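Local coordinates for thiol-disulfide oxidoreductase (Bacteroides thetaiotaomicron, PDB 3FW2), which is a putative thiol-disulfide oxidoreductase of the TlpA-like family, of which this chain is the C-terminal, thioredoxin-like domain, at residues N39-W44 with G74-V79. Residues are numbered along the deposited sequence; the frame is centred on the assembly and turned at random.
Sequences NFWASW and GISLDV
Backbone pairing between Asn39-Trp41 and Gly74-Ser76 sets the frame: the strands run parallel, their axes 26° apart; two bonds join them and a third continues the ladder. Ile75 N gives its hydrogen to Asn39 O at 2.7 Å, nearly straight at 175°; Trp41 N returns one to Ile75 O; and Leu77 N, just past the strand end, reaches Trp41 O at 2.8 Å.

Side-chain hydrogen bonds tie the loops that follow. The Asp78 carboxylate meets Ser43 on the syn sides of both oxygens, OD2 taking Ser43 N at 2.9 Å and OD1 taking the hydroxyl OG of Ser43 at 2.6 Å, both donors tilted well out of the carboxylate plane. With OG between the backbone N and the carbonyl carbon (chi1 84°), Ser43 offers both groups to one acid. Asp78 N donates to Ser76 OG, an ST turn, and that hydroxyl in turn donates to OD2 from above the carboxylate plane, on the same face as Ser43 N. Were Asp78 replaced by alanine, the amide and hydroxyl of Ser43 and the hydroxyl of Ser76 would probably lose this acceptor, and Ser43 OG would be left to turn. Farther on, Trp44 NE1 points within its ring plane to Leu77 O at 2.9 Å, arriving from above the carbonyl plane.

Apolar packing divides between the two faces of the sheet. Phe40 and Ile75 lie side by side, CD1 of the ring 3.9 Å from Ile75 CB. On the face bearing Trp41, Ser76 CB sits over the five-membered ring of the indole, 4.0 Å from its centroid, a CH-pi contact; Trp84 of helix 81-90 also meets this indole.

Helix 48-64 connects these parallel strands in a beta-alpha-beta unit of the thioredoxin fold; the loop bonds join their C-terminal ends, where the first loop enters the helix at the place thioredoxins carry their CXXC motif.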
loop_
_atom_site.group_PDB
_atom_site.type_symbol
_atom_site.label_atom_id
_atom_site.label_comp_id
_atom_site.label_asym_id
_atom_site.label_seq_id
_atom_site.Cartn_x
_atom_site.Cartn_y
_atom_site.Cartn_z
ATOM N N ASN A 39 6.880 -10.830 7.651
ATOM C CA ASN A 39 5.587 -10.142 7.547
ATOM C C ASN A 39 5.761 -8.700 7.079
ATOM O O ASN A 39 6.685 -7.968 7.523
ATOM C CB ASN A 39 4.776 -10.237 8.828
ATOM C CG ASN A 39 5.286 -9.312 9.936
ATOM O OD1 ASN A 39 4.700 -8.224 10.208
ATOM N ND2 ASN A 39 6.326 -9.716 10.566
ATOM N N PHE A 40 4.881 -8.281 6.203
ATOM C CA PHE A 40 4.905 -6.942 5.640
ATOM C C PHE A 40 3.685 -6.141 6.138
ATOM O O PHE A 40 2.567 -6.663 6.208
ATOM C CB PHE A 40 4.799 -6.990 4.121
ATOM C CG PHE A 40 5.989 -7.625 3.424
ATOM C CD1 PHE A 40 7.049 -6.863 3.006
ATOM C CD2 PHE A 40 6.056 -8.980 3.254
ATOM C CE1 PHE A 40 8.144 -7.439 2.355
ATOM C CE2 PHE A 40 7.175 -9.549 2.612
ATOM C CZ PHE A 40 8.190 -8.754 2.178
ATOM N N TRP A 41 3.918 -4.876 6.490
ATOM C CA TRP A 41 2.895 -4.066 7.128
ATOM C C TRP A 41 3.294 -2.600 6.980
ATOM O O TRP A 41 4.367 -2.275 6.452
ATOM C CB TRP A 41 2.811 -4.414 8.624
ATOM C CG TRP A 41 4.027 -4.051 9.419
ATOM C CD1 TRP A 41 5.257 -4.651 9.366
ATOM C CD2 TRP A 41 4.164 -2.949 10.331
ATOM N NE1 TRP A 41 6.131 -4.016 10.202
ATOM C CE2 TRP A 41 5.505 -2.967 10.801
ATOM C CE3 TRP A 41 3.290 -1.987 10.816
ATOM C CZ2 TRP A 41 5.972 -2.050 11.745
ATOM C CZ3 TRP A 41 3.746 -1.073 11.735
ATOM C CH2 TRP A 41 5.083 -1.097 12.173
ATOM N N ALA A 42 2.446 -1.709 7.473
ATOM C CA ALA A 42 2.820 -0.314 7.651
ATOM C C ALA A 42 1.964 0.349 8.693
ATOM O O ALA A 42 0.764 0.041 8.850
ATOM C CB ALA A 42 2.687 0.486 6.338
ATOM N N SER A 43 2.532 1.315 9.417
ATOM C CA SER A 43 1.759 2.018 10.431
ATOM C C SER A 43 0.624 2.855 9.834
ATOM O O SER A 43 -0.368 3.164 10.486
ATOM C CB SER A 43 2.696 2.868 11.325
ATOM O OG SER A 43 2.960 4.127 10.716
ATOM N N TRP A 44 0.789 3.289 8.601
ATOM C CA TRP A 44 -0.242 4.011 7.883
ATOM C C TRP A 44 -1.396 3.106 7.374
ATOM O O TRP A 44 -2.366 3.603 6.711
ATOM C CB TRP A 44 0.377 4.828 6.724
ATOM C CG TRP A 44 1.200 4.087 5.687
ATOM C CD1 TRP A 44 2.560 4.094 5.582
ATOM C CD2 TRP A 44 0.719 3.292 4.603
ATOM N NE1 TRP A 44 2.947 3.354 4.500
ATOM C CE2 TRP A 44 1.835 2.855 3.878
ATOM C CE3 TRP A 44 -0.568 2.915 4.155
ATOM C CZ2 TRP A 44 1.731 2.029 2.735
ATOM C CZ3 TRP A 44 -0.660 2.086 3.003
ATOM C CH2 TRP A 44 0.477 1.651 2.328
ATOM N N GLY A 74 9.786 -8.497 10.609
ATOM C CA GLY A 74 8.765 -7.579 10.126
ATOM C C GLY A 74 9.433 -6.552 9.235
ATOM O O GLY A 74 10.422 -5.916 9.621
ATOM N N ILE A 75 8.860 -6.379 8.056
ATOM C CA ILE A 75 9.279 -5.375 7.095
ATOM C C ILE A 75 8.173 -4.357 6.917
ATOM O O ILE A 75 7.061 -4.692 6.477
ATOM C CB ILE A 75 9.622 -5.994 5.758
ATOM C CG1 ILE A 75 10.794 -6.988 5.915
ATOM C CG2 ILE A 75 9.946 -4.897 4.758
ATOM C CD1 ILE A 75 11.295 -7.637 4.659
ATOM N N SER A 76 8.442 -3.119 7.293
ATOM C CA SER A 76 7.459 -2.064 7.143
ATOM C C SER A 76 7.611 -1.282 5.861
ATOM O O SER A 76 8.740 -1.012 5.414
ATOM C CB SER A 76 7.531 -1.081 8.289
ATOM O OG SER A 76 6.593 -0.003 8.106
ATOM N N LEU A 77 6.471 -0.871 5.322
ATOM C CA LEU A 77 6.400 0.044 4.195
ATOM C C LEU A 77 6.065 1.471 4.638
ATOM O O LEU A 77 5.581 2.302 3.847
ATOM C CB LEU A 77 5.437 -0.492 3.125
ATOM C CG LEU A 77 5.768 -1.902 2.668
ATOM C CD1 LEU A 77 4.716 -2.316 1.635
ATOM C CD2 LEU A 77 7.202 -2.051 2.098
ATOM N N ASP A 78 6.342 1.787 5.892
ATOM C CA ASP A 78 6.263 3.163 6.369
ATOM C C ASP A 78 7.265 4.091 5.646
ATOM O O ASP A 78 8.353 3.658 5.185
ATOM C CB ASP A 78 6.559 3.246 7.859
ATOM C CG ASP A 78 5.363 2.949 8.709
ATOM O OD1 ASP A 78 4.417 3.746 8.644
ATOM O OD2 ASP A 78 5.359 1.953 9.439
ATOM N N VAL A 79 6.901 5.364 5.607
ATOM C CA VAL A 79 7.793 6.427 5.102
ATOM C C VAL A 79 8.305 7.315 6.202
ATOM O O VAL A 79 9.302 8.042 6.007
ATOM C CB VAL A 79 7.093 7.285 4.075
ATOM C CG1 VAL A 79 6.871 6.426 2.764
ATOM C CG2 VAL A 79 5.841 7.912 4.664
#